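Local coordinates for protein Non-canonical purine NTP pyrophosphatase (Coxiella burnetii, PDB 3TQU) that probably hydrolyses non-canonical purine nucleoside triphosphates such as XTP, dITP and ITP to monophosphate and diphosphate, cleansing the nucleotide pool, at residues 119-124 with 141-146; 76-81 with 114-119. All blocks are in the same frame, centred on the assembly; numbering follows the deposited sequence.

Interaction 1 of 2, residues 119-124 with 141-146; sequences ASFHCV and GVWEGE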
loop_
_atom_site.group_PDB
_atom_site.type_symbol
_atom_site.label_atom_id
_atom_site.label_comp_id
_atom_site.label_asym_id
_atom_site.label_seq_id
_atom_site.Cartn_x
_atom_site.Cartn_y
_atom_site.Cartn_z
ATOM N N ALA A 119 0.447 9.924 18.895
ATOM C CA ALA A 119 0.999 8.676 18.392
ATOM C C ALA A 119 -0.080 7.881 17.674
ATOM O O ALA A 119 -1.268 8.154 17.826
ATOM C CB ALA A 119 1.596 7.860 19.531
ATOM N N SER A 120 0.341 6.900 16.884
ATOM C CA SER A 120 -0.593 6.049 16.166
ATOM C C SER A 120 -0.044 4.637 16.057
ATOM O O SER A 120 1.166 4.445 15.902
ATOM C CB SER A 120 -0.856 6.600 14.763
ATOM O OG SER A 120 -1.292 7.945 14.818
ATOM N N PHE A 121 -0.935 3.656 16.168
ATOM C CA PHE A 121 -0.614 2.276 15.831
ATOM C C PHE A 121 -1.014 2.048 14.382
ATOM O O PHE A 121 -2.069 2.520 13.950
ATOM C CB PHE A 121 -1.404 1.302 16.706
ATOM C CG PHE A 121 -0.690 0.878 17.955
ATOM C CD1 PHE A 121 0.537 0.240 17.885
ATOM C CD2 PHE A 121 -1.265 1.083 19.198
ATOM C CE1 PHE A 121 1.192 -0.163 19.036
ATOM C CE2 PHE A 121 -0.616 0.678 20.354
ATOM C CZ PHE A 121 0.615 0.056 20.270
ATOM N N HIS A 122 -0.183 1.321 13.641
ATOM C CA HIS A 122 -0.475 1.012 12.247
ATOM C C HIS A 122 -0.447 -0.486 12.015
ATOM O O HIS A 122 0.422 -1.188 12.538
ATOM C CB HIS A 122 0.545 1.673 11.318
ATOM C CG HIS A 122 0.520 3.166 11.357
ATOM N ND1 HIS A 122 -0.121 3.924 10.400
ATOM C CD2 HIS A 122 1.054 4.044 12.238
ATOM C CE1 HIS A 122 0.022 5.205 10.690
ATOM N NE2 HIS A 122 0.732 5.305 11.800
ATOM N N CYS A 123 -1.396 -0.974 11.222
ATOM C CA CYS A 123 -1.359 -2.349 10.749
ATOM C C CYS A 123 -1.574 -2.370 9.245
ATOM O O CYS A 123 -2.607 -1.913 8.751
ATOM C CB CYS A 123 -2.430 -3.199 11.427
ATOM S SG CYS A 123 -2.526 -4.882 10.763
ATOM N N VAL A 124 -0.596 -2.896 8.517
ATOM C CA VAL A 124 -0.708 -2.991 7.071
ATOM C C VAL A 124 -0.702 -4.453 6.670
ATOM O O VAL A 124 0.245 -5.183 6.964
ATOM C CB VAL A 124 0.443 -2.260 6.354
ATOM C CG1 VAL A 124 0.274 -2.360 4.831
ATOM C CG2 VAL A 124 0.505 -0.804 6.791
ATOM N N GLY A 141 -4.753 -0.180 8.479
ATOM C CA GLY A 141 -5.489 0.232 9.662
ATOM C C GLY A 141 -4.684 1.204 10.507
ATOM O O GLY A 141 -3.488 1.000 10.739
ATOM N N VAL A 142 -5.342 2.264 10.964
ATOM C CA VAL A 142 -4.683 3.282 11.769
ATOM C C VAL A 142 -5.466 3.567 13.043
ATOM O O VAL A 142 -6.673 3.801 13.007
ATOM C CB VAL A 142 -4.496 4.600 10.984
ATOM C CG1 VAL A 142 -3.866 5.664 11.875
ATOM C CG2 VAL A 142 -3.646 4.364 9.747
ATOM N N TRP A 143 -4.763 3.552 14.169
ATOM C CA TRP A 143 -5.373 3.795 15.466
ATOM C C TRP A 143 -4.652 4.960 16.138
ATOM O O TRP A 143 -3.495 4.832 16.532
ATOM C CB TRP A 143 -5.265 2.529 16.320
ATOM C CG TRP A 143 -6.158 2.496 17.518
ATOM C CD1 TRP A 143 -7.260 3.272 17.748
ATOM C CD2 TRP A 143 -6.029 1.633 18.656
ATOM N NE1 TRP A 143 -7.824 2.943 18.959
ATOM C CE2 TRP A 143 -7.087 1.943 19.534
ATOM C CE3 TRP A 143 -5.122 0.630 19.014
ATOM C CZ2 TRP A 143 -7.259 1.285 20.753
ATOM C CZ3 TRP A 143 -5.296 -0.021 20.225
ATOM C CH2 TRP A 143 -6.355 0.311 21.079
ATOM N N GLU A 144 -5.334 6.098 16.258
ATOM C CA GLU A 144 -4.733 7.309 16.823
ATOM C C GLU A 144 -4.916 7.419 18.339
ATOM O O GLU A 144 -5.999 7.168 18.863
ATOM C CB GLU A 144 -5.311 8.557 16.147
ATOM C CG GLU A 144 -5.180 8.561 14.631
ATOM C CD GLU A 144 -5.786 9.800 13.999
ATOM O OE1 GLU A 144 -6.264 10.676 14.748
ATOM O OE2 GLU A 144 -5.789 9.898 12.753
ATOM N N GLY A 145 -3.856 7.808 19.037
ATOM C CA GLY A 145 -3.927 8.006 20.472
ATOM C C GLY A 145 -2.824 8.906 20.990
ATOM O O GLY A 145 -2.311 9.755 20.263
ATOM N N GLU A 146 -2.461 8.718 22.256
ATOM C CA GLU A 146 -1.420 9.514 22.893
ATOM C C GLU A 146 -0.555 8.614 23.755
ATOM O O GLU A 146 -1.027 7.597 24.266
ATOM C CB GLU A 146 -2.037 10.604 23.772
ATOM C CG GLU A 146 -2.961 11.557 23.040
ATOM C CD GLU A 146 -3.636 12.539 23.976
ATOM O OE1 GLU A 146 -3.389 12.461 25.199
ATOM O OE2 GLU A 146 -4.415 13.386 23.491
#

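Interaction 2 of 2, residues 76-81 with 114-119; sequences TIAALN and DSDRSA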
loop_
_atom_site.group_PDB
_atom_site.type_symbol
_atom_site.label_atom_id
_atom_site.label_comp_id
_atom_site.label_asym_id
_atom_site.label_seq_id
_atom_site.Cartn_x
_atom_site.Cartn_y
_atom_site.Cartn_z
ATOM N N THR A 76 3.956 4.650 15.842
ATOM C CA THR A 76 4.619 5.841 15.329
ATOM C C THR A 76 4.320 7.013 16.250
ATOM O O THR A 76 3.172 7.252 16.606
ATOM C CB THR A 76 4.164 6.189 13.901
ATOM O OG1 THR A 76 2.767 6.504 13.903
ATOM C CG2 THR A 76 4.421 5.022 12.956
ATOM N N ILE A 77 5.360 7.741 16.636
ATOM C CA ILE A 77 5.201 8.858 17.559
ATOM C C ILE A 77 5.601 10.180 16.912
ATOM O O ILE A 77 6.741 10.357 16.484
ATOM C CB ILE A 77 5.988 8.618 18.856
ATOM C CG1 ILE A 77 5.491 7.334 19.529
ATOM C CG2 ILE A 77 5.845 9.802 19.790
ATOM C CD1 ILE A 77 6.278 6.924 20.767
ATOM N N ALA A 78 4.646 11.103 16.850
ATOM C CA ALA A 78 4.831 12.368 16.149
ATOM C C ALA A 78 6.100 13.102 16.576
ATOM O O ALA A 78 6.895 13.517 15.734
ATOM C CB ALA A 78 3.604 13.259 16.325
ATOM N N ALA A 79 6.289 13.253 17.882
ATOM C CA ALA A 79 7.435 13.987 18.407
ATOM C C ALA A 79 8.760 13.294 18.102
ATOM O O ALA A 79 9.820 13.909 18.192
ATOM C CB ALA A 79 7.287 14.210 19.903
ATOM N N LEU A 80 8.696 12.015 17.745
ATOM C CA LEU A 80 9.903 11.251 17.439
ATOM C C LEU A 80 10.025 10.948 15.948
ATOM O O LEU A 80 10.631 9.949 15.560
ATOM C CB LEU A 80 9.936 9.950 18.240
ATOM C CG LEU A 80 9.879 10.095 19.760
ATOM C CD1 LEU A 80 9.979 8.732 20.432
ATOM C CD2 LEU A 80 10.984 11.022 20.247
ATOM N N ASN A 81 9.450 11.813 15.119
ATOM C CA ASN A 81 9.518 11.653 13.670
ATOM C C ASN A 81 9.052 10.268 13.227
ATOM O O ASN A 81 9.645 9.658 12.339
ATOM C CB ASN A 81 10.937 11.928 13.160
ATOM C CG ASN A 81 10.995 12.102 11.650
ATOM O OD1 ASN A 81 10.029 12.540 11.026
ATOM N ND2 ASN A 81 12.133 11.755 11.054
ATOM N N ASP A 114 8.949 17.513 23.949
ATOM C CA ASP A 114 7.996 18.068 23.001
ATOM C C ASP A 114 6.582 17.809 23.503
ATOM O O ASP A 114 6.163 16.660 23.644
ATOM C CB ASP A 114 8.198 17.445 21.619
ATOM C CG ASP A 114 7.591 18.280 20.510
ATOM O OD1 ASP A 114 7.450 19.506 20.698
ATOM O OD2 ASP A 114 7.264 17.711 19.448
ATOM N N SER A 115 5.852 18.886 23.775
ATOM C CA SER A 115 4.515 18.797 24.356
ATOM C C SER A 115 3.594 17.832 23.609
ATOM O O SER A 115 2.606 17.352 24.166
ATOM C CB SER A 115 3.872 20.183 24.421
ATOM O OG SER A 115 3.786 20.765 23.131
ATOM N N ASP A 116 3.917 17.555 22.351
ATOM C CA ASP A 116 3.091 16.677 21.530
ATOM C C ASP A 116 3.334 15.208 21.867
ATOM O O ASP A 116 4.403 14.669 21.590
ATOM C CB ASP A 116 3.357 16.922 20.044
ATOM C CG ASP A 116 2.314 16.277 19.156
ATOM O OD1 ASP A 116 1.489 15.505 19.683
ATOM O OD2 ASP A 116 2.320 16.537 17.935
ATOM N N ARG A 117 2.334 14.567 22.464
ATOM C CA ARG A 117 2.423 13.154 22.818
ATOM C C ARG A 117 1.677 12.300 21.798
ATOM O O ARG A 117 1.444 11.112 22.024
ATOM C CB ARG A 117 1.829 12.912 24.210
ATOM C CG ARG A 117 2.316 13.867 25.294
ATOM C CD ARG A 117 3.667 13.458 25.859
ATOM N NE ARG A 117 3.611 12.180 26.564
ATOM C CZ ARG A 117 4.639 11.645 27.218
ATOM N NH1 ARG A 117 5.801 12.284 27.265
ATOM N NH2 ARG A 117 4.508 10.476 27.829
ATOM N N SER A 118 1.295 12.909 20.679
ATOM C CA SER A 118 0.503 12.218 19.664
ATOM C C SER A 118 1.216 10.983 19.133
ATOM O O SER A 118 2.431 10.996 18.939
ATOM C CB SER A 118 0.164 13.159 18.507
ATOM O OG SER A 118 -0.677 14.212 18.948
ATOM N N ALA A 119 0.447 9.924 18.895
ATOM C CA ALA A 119 0.999 8.676 18.392
ATOM C C ALA A 119 -0.080 7.881 17.674
ATOM O O ALA A 119 -1.268 8.154 17.826
ATOM C CB ALA A 119 1.596 7.860 19.531
HETATM O O HOH W 1 4.539 12.597 19.960
#

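Interaction 1 of 2, residues 119-124 with 141-146
Phe121 and Trp143 form a hydrogen-bonded antiparallel pair, and their side chains run side by side off one face of the sheet. The bond from Phe121 N to Trp143 O is 2.8 Å, and the return bond from Trp143 N to Phe121 O, 2.9 Å, lies in the carbonyl plane. With chi1 at -164° and chi2 at 18°, the indole of Trp143 turns its CE3 toward the phenyl group; CD2 of Phe121 meets CE3 of Trp143 at 3.9 Å, each ring approached obliquely. This face is the tightly packed one: Phe163 meets both rings, His185 stacks on Phe121, and Cys123 reaches helix 185-199. Two more bonded pairs, Ala119 with Gly145 and Cys123 with Gly141, bring the ladder to six backbone bonds. It is less regular at the Ala119 end, where the N-H meets Gly145 O from above the carbonyl plane. On the other face His122 lies beside Val142, with ND1 3.6 Å from CG2 of Val142; that nitrogen is hydrogen-bonded to His140, and NE2 to Thr76, two bonds that would hold the rotation of the imidazole. Packing thins toward Ser120, whose OG comes no nearer than 3.9 Å to Glu144 CG, while Glu144, extended beyond CG, leads its carboxylate away from the partner strand on the solvent side. Directions 162° apart and alternating pairs mark an antiparallel ladder; as strands 118-128 and 137-147 follow one another in the chain, they form a beta hairpin in the central sheet of the HAM1 fold, its aromatic face bordering the predicted substrate residues Asp160 and His185.

Interaction 2 of 2, residues 76-81 with 114-119
The contact is the frayed end of an antiparallel strand pair, where strand 68-77 passes into a short 3-10 turn and an Asx turn leads into strand 118-128. One non-hydrogen-bonded pair, Ile77 with Ala119, is the last bridge between these segments: their CA atoms are 4.3 Å apart, and CG1 of Ile77 touches CB of Ala119 at 3.9 Å. The CG2 branch of Ile77 leans instead on Ser118 O. That carbonyl accepts the direct backbone bond across the contact, from Ala78 N (3.0 Å), with the donor tilted 33° from the carbonyl plane. Beyond it the strands part and a water bridges them, accepting from Ala79 N and donating to Asp116 O and Ser118 O; its 2.6 Å bond to Asp116 O is short. Asp116 shapes its own loop: with CG anti to the backbone N (chi1 -167°), OD1 takes Ser118 N from above the carboxylate plane and Ser118 OG on its syn lone pair at 2.6 Å. Two bonds to one oxygen would restrain the carboxylate, and OD2 lies 3.9 Å from CB of Ala78. CB of Ala79 packs against the 114-116 loop, 3.4 Å from Asp116 O and close to Asp114 OD2. Helix 98-112 packs against the contact, Val105 on Ile77 and Leu109 on Ala79; Ile147 of strand 137-147 backs both Ile77 and Ala119, and Asn81 bonds to Asn130 of the second subunit.

Both contacts use strand 118-128 and share Ala119, which pairs with Gly145 in interaction 1 and with Ile77 in interaction 2, so together they span three neighbouring strands of one sheet, with centres about 12 Å apart. Interaction 1 is the buried one, its centre about 9 Å from that of the chain, and depends on a regular backbone ladder with an aromatic face. Interaction 2, its centre about 19 Å from that of the chain and partly buried, replaces the ladder with one direct bond, a water and small side chains against loop carboxylates. Thr76 joins them: its N is 2.8 Å from Ser120 O, a probable hydrogen bond, extending the pairing from one contact into the other.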